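Local coordinates for protein berberine bridge enzyme-like 28 (Arabidopsis thaliana, PDB 5D79) that acts as a secreted FAD-dependent oxidoreductase and takes part in adaptation to salt stress, at residues I253-V258 and V340-D345; G308-L313 and C331-W336. All blocks are in the same frame, centred on the assembly; numbering follows the deposited sequence.

In the fold
Both contacts build on the edge of the same seven-stranded antiparallel sheet, where strands 253-260 and 331-334 lie side by side. Contact 1 sets the end of helix 336-343 on the sheet face that bears V255; contact 2 sets the start of helix 310-320 by the other face, at the outermost strand, 331-334. Each is partly buried, with contact 2 farther from the centre of the chain. Their chemistry differs: contact 1 has an indole held between a valine methyl and an off-centre lysine ammonium, whereas contact 2 turns on a carboxylate meeting a backbone N-H at a helix start. They join directly: T254 OG1 hydrogen-bonds to G308 O, and the backbone N of I253 to O of M334.

Contact 1 (I253-V258 and V340-D345); sequences ITVFKV and VLWFAD
W342 does most of the work here, laying its indole against V255 and K257 of the strand. Its CG lies anti to the backbone N (chi1 -164°), which carries the ring away from the helix and toward the sheet. V255 comes at it from the opposite direction: methyl CG2 sits over one face as a CH-pi contact, 3.7 Å from the centroid of the five-membered ring and 3.5 Å from W342 CE2. Farther along the indole, W342 CH2 lies 3.4 Å from the backbone oxygen of F256. The ammonium of K257 comes to the opposite side of the indole from V255, so the ring lies between valine methyl and lysine. The lysine chain bends at chi3 (-62°), putting K257 CE 3.7 Å from W342 CH2 and NZ 4.7 Å from the six-membered ring centroid, an off-centre cation-pi interaction. With an alanine in place of the indole, the V255 methyl is likely to lose the surface it rests on, and the K257 ammonium its cation-pi partner. Next comes F343, which touches the strand lightly, its CE2 lying 4.3 Å from V255 CG1. W342 CE3 points at one face of the F343 ring, an edge-to-face arrangement between neighbours in the chain. D345, with positive phi, closes the helix in a Schellman motif; its OD1 stays 5.2 Å from K257 NZ, too far for a salt bridge. The result is a helix end packed by its aromatics onto a sheet face, consistent with the substrate-binding domain of berberine bridge enzyme relatives, with the F343 side chain about 9 Å from the bound FAD.

Contact 2 (G308-L313 and C331-W336); sequences GPVNNL and CEEMSW
E333 reaches across to the first turn of helix 310-320 and grips V310 by its backbone. The V310 N-H points at E333 OE2 with an N to O distance of 2.7 Å and a nearly straight angle of 159°. That oxygen is met on its anti side, with the donor 21° out of the carboxylate plane. The same oxygen lies only 3.2 Å from V310 CG1, a close fit that arises because chi1 of V310 (54°) tucks this methyl between the backbone N and the carbonyl carbon. The two side chains cross at about a right angle, with E333 extended beyond CG. Since P309 holds the N-cap position, the carboxylate accepts the N-H of the helix's first residue, and the positive end of the helix dipole would probably favour its negative charge. The firm apolar packing lies on the inner side: V310 CG2 rests 3.8 Å from C331 CB, and one turn along, L313 CD2 meets C331 SG at 3.7 Å. V310 and L313 are both buried. The outer side is looser. P309 is exposed and its CB bond points away, yet CB still comes within 3.9 Å of E333 OE2; E333 is itself exposed although OE2 is bonded to V310 N. Helix 310-320 begins a few residues after strand 298-306 and packs on the face of the sheet that carries T254 and F256, opposite the face that V255 offers to helix 336-343; strand 331-334 leads into that second helix through S335, its N-cap.

Contact 1 (I253-V258 and V340-D345)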
# COMPACT_ATOMS: atom_id res chain seq x y z
N ILE A 253 -0.46 24.82 4.48
CA ILE A 253 0.78 24.15 4.11
C ILE A 253 1.20 24.56 2.70
O ILE A 253 0.53 25.36 2.04
CB ILE A 253 0.64 22.63 4.23
CG1 ILE A 253 -0.60 22.12 3.48
CG2 ILE A 253 0.51 22.25 5.69
CD1 ILE A 253 -0.46 21.94 1.97
N THR A 254 2.33 24.03 2.25
CA THR A 254 2.87 24.44 0.96
C THR A 254 3.28 23.24 0.12
O THR A 254 4.10 22.43 0.56
CB THR A 254 4.10 25.37 1.13
OG1 THR A 254 3.77 26.49 1.95
CG2 THR A 254 4.58 25.87 -0.22
N VAL A 255 2.70 23.14 -1.08
CA VAL A 255 3.19 22.19 -2.08
C VAL A 255 4.04 22.89 -3.15
O VAL A 255 3.98 24.11 -3.30
CB VAL A 255 2.03 21.42 -2.78
CG1 VAL A 255 1.21 20.65 -1.75
CG2 VAL A 255 1.15 22.37 -3.61
N PHE A 256 4.85 22.12 -3.87
CA PHE A 256 5.70 22.65 -4.94
C PHE A 256 6.00 21.60 -6.02
O PHE A 256 6.01 20.40 -5.77
CB PHE A 256 7.01 23.20 -4.38
CG PHE A 256 7.91 22.16 -3.73
CD1 PHE A 256 7.77 21.84 -2.39
CD2 PHE A 256 8.90 21.51 -4.47
CE1 PHE A 256 8.60 20.91 -1.80
CE2 PHE A 256 9.73 20.58 -3.89
CZ PHE A 256 9.58 20.27 -2.55
N LYS A 257 6.25 22.08 -7.23
CA LYS A 257 6.58 21.20 -8.33
C LYS A 257 7.66 21.86 -9.14
O LYS A 257 7.59 23.06 -9.43
CB LYS A 257 5.34 20.91 -9.18
CG LYS A 257 5.56 19.95 -10.34
CD LYS A 257 4.25 19.56 -11.01
CE LYS A 257 3.33 18.82 -10.03
NZ LYS A 257 1.97 18.47 -10.58
N VAL A 258 8.69 21.09 -9.48
CA VAL A 258 9.72 21.55 -10.39
C VAL A 258 9.95 20.47 -11.43
O VAL A 258 10.10 19.30 -11.10
CB VAL A 258 11.02 21.89 -9.67
CG1 VAL A 258 12.16 22.06 -10.66
CG2 VAL A 258 10.85 23.14 -8.82
N VAL A 340 -3.90 16.77 -0.69
CA VAL A 340 -4.29 15.40 -1.02
C VAL A 340 -4.83 15.32 -2.47
O VAL A 340 -4.43 14.44 -3.24
CB VAL A 340 -5.36 14.86 -0.03
CG1 VAL A 340 -5.93 13.53 -0.49
CG2 VAL A 340 -4.79 14.74 1.39
N LEU A 341 -5.72 16.22 -2.83
CA LEU A 341 -6.21 16.27 -4.20
C LEU A 341 -5.06 16.56 -5.14
O LEU A 341 -4.99 16.06 -6.26
CB LEU A 341 -7.31 17.33 -4.37
CG LEU A 341 -8.76 16.99 -4.04
CD1 LEU A 341 -8.92 16.77 -2.57
CD2 LEU A 341 -9.66 18.12 -4.48
N TRP A 342 -4.15 17.40 -4.68
CA TRP A 342 -3.03 17.83 -5.48
C TRP A 342 -2.20 16.61 -5.85
O TRP A 342 -1.97 16.34 -7.03
CB TRP A 342 -2.20 18.85 -4.72
CG TRP A 342 -1.23 19.65 -5.54
CD1 TRP A 342 -1.49 20.79 -6.26
CD2 TRP A 342 0.16 19.38 -5.69
NE1 TRP A 342 -0.34 21.24 -6.86
CE2 TRP A 342 0.69 20.40 -6.52
CE3 TRP A 342 1.01 18.39 -5.21
CZ2 TRP A 342 2.03 20.43 -6.88
CZ3 TRP A 342 2.35 18.43 -5.58
CH2 TRP A 342 2.85 19.44 -6.40
N PHE A 343 -1.77 15.87 -4.85
CA PHE A 343 -0.92 14.72 -5.09
C PHE A 343 -1.69 13.62 -5.81
O PHE A 343 -1.09 12.81 -6.50
CB PHE A 343 -0.32 14.20 -3.78
CG PHE A 343 0.94 14.88 -3.39
CD1 PHE A 343 2.14 14.55 -3.99
CD2 PHE A 343 0.94 15.87 -2.41
CE1 PHE A 343 3.30 15.17 -3.63
CE2 PHE A 343 2.10 16.50 -2.05
CZ PHE A 343 3.28 16.15 -2.66
N ALA A 344 -3.00 13.60 -5.66
CA ALA A 344 -3.81 12.60 -6.36
C ALA A 344 -4.14 13.01 -7.80
O ALA A 344 -4.97 12.39 -8.45
CB ALA A 344 -5.08 12.33 -5.59
N ASP A 345 -3.50 14.08 -8.29
CA ASP A 345 -3.57 14.51 -9.69
C ASP A 345 -4.92 15.04 -10.17
O ASP A 345 -5.23 14.96 -11.36
CB ASP A 345 -3.15 13.38 -10.63
CG ASP A 345 -1.66 13.28 -10.77
OD1 ASP A 345 -1.03 14.29 -11.14
OD2 ASP A 345 -1.11 12.19 -10.49

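Contact 2 (G308-L313 and C331-W336)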
# COMPACT_ATOMS: atom_id res chain seq x y z
N GLY A 308 4.29 23.95 6.52
CA GLY A 308 4.59 25.31 6.92
C GLY A 308 4.40 26.26 5.75
O GLY A 308 4.00 25.83 4.67
N PRO A 309 4.70 27.56 5.97
CA PRO A 309 4.50 28.68 5.03
C PRO A 309 5.45 28.68 3.83
O PRO A 309 6.53 28.11 3.92
CB PRO A 309 4.77 29.93 5.90
CG PRO A 309 4.77 29.45 7.30
CD PRO A 309 5.21 28.03 7.27
N VAL A 310 5.06 29.36 2.75
CA VAL A 310 5.87 29.33 1.55
C VAL A 310 7.23 30.02 1.73
O VAL A 310 8.22 29.57 1.17
CB VAL A 310 5.12 29.96 0.36
CG1 VAL A 310 4.64 31.36 0.70
CG2 VAL A 310 6.00 29.95 -0.88
N ASN A 311 7.30 31.09 2.51
CA ASN A 311 8.59 31.77 2.64
C ASN A 311 9.60 30.91 3.41
O ASN A 311 10.80 30.96 3.14
CB ASN A 311 8.42 33.14 3.29
CG ASN A 311 7.84 34.19 2.33
OD1 ASN A 311 7.52 33.89 1.18
ND2 ASN A 311 7.70 35.42 2.81
N ASN A 312 9.10 30.11 4.35
CA ASN A 312 9.93 29.20 5.12
C ASN A 312 10.42 28.03 4.29
O ASN A 312 11.54 27.56 4.46
CB ASN A 312 9.18 28.68 6.34
CG ASN A 312 8.90 29.77 7.35
OD1 ASN A 312 9.46 30.86 7.27
ND2 ASN A 312 8.03 29.48 8.31
N LEU A 313 9.56 27.55 3.39
CA LEU A 313 9.97 26.51 2.45
C LEU A 313 11.12 27.01 1.59
O LEU A 313 12.11 26.31 1.39
CB LEU A 313 8.79 26.08 1.57
CG LEU A 313 9.19 25.30 0.31
CD1 LEU A 313 9.78 23.95 0.68
CD2 LEU A 313 8.05 25.15 -0.69
N CYS A 331 5.60 27.21 -6.26
CA CYS A 331 4.95 26.88 -5.00
C CYS A 331 3.48 27.26 -4.92
O CYS A 331 3.04 28.20 -5.55
CB CYS A 331 5.68 27.57 -3.86
SG CYS A 331 7.40 27.17 -3.76
N GLU A 332 2.74 26.54 -4.09
CA GLU A 332 1.35 26.85 -3.87
C GLU A 332 0.94 26.56 -2.42
O GLU A 332 1.03 25.42 -1.97
CB GLU A 332 0.45 26.06 -4.82
CG GLU A 332 -1.00 26.51 -4.74
CD GLU A 332 -1.85 26.01 -5.88
OE1 GLU A 332 -1.34 25.27 -6.75
OE2 GLU A 332 -3.04 26.36 -5.90
N GLU A 333 0.50 27.60 -1.72
CA GLU A 333 -0.04 27.44 -0.37
C GLU A 333 -1.48 26.98 -0.45
O GLU A 333 -2.28 27.52 -1.20
CB GLU A 333 0.07 28.75 0.43
CG GLU A 333 1.47 29.03 0.99
CD GLU A 333 1.52 30.20 1.98
OE1 GLU A 333 0.62 31.06 1.92
OE2 GLU A 333 2.46 30.25 2.81
N MET A 334 -1.82 25.95 0.33
CA MET A 334 -3.18 25.42 0.37
C MET A 334 -3.35 24.65 1.68
O MET A 334 -2.42 24.60 2.48
CB MET A 334 -3.45 24.50 -0.83
CG MET A 334 -2.54 23.27 -0.89
SD MET A 334 -2.79 22.27 -2.37
CE MET A 334 -2.39 23.44 -3.64
N SER A 335 -4.53 24.07 1.89
CA SER A 335 -4.75 23.25 3.09
C SER A 335 -4.18 21.84 2.87
O SER A 335 -3.87 21.47 1.74
CB SER A 335 -6.24 23.18 3.43
OG SER A 335 -6.94 22.43 2.45
N TRP A 336 -4.02 21.07 3.93
CA TRP A 336 -3.49 19.73 3.75
C TRP A 336 -4.46 18.89 2.93
O TRP A 336 -4.05 18.15 2.04
CB TRP A 336 -3.19 19.05 5.09
CG TRP A 336 -3.03 17.58 4.94
CD1 TRP A 336 -1.91 16.91 4.56
CD2 TRP A 336 -4.05 16.60 5.13
NE1 TRP A 336 -2.17 15.56 4.50
CE2 TRP A 336 -3.48 15.34 4.84
CE3 TRP A 336 -5.41 16.66 5.51
CZ2 TRP A 336 -4.20 14.15 4.93
CZ3 TRP A 336 -6.12 15.47 5.60
CH2 TRP A 336 -5.52 14.24 5.31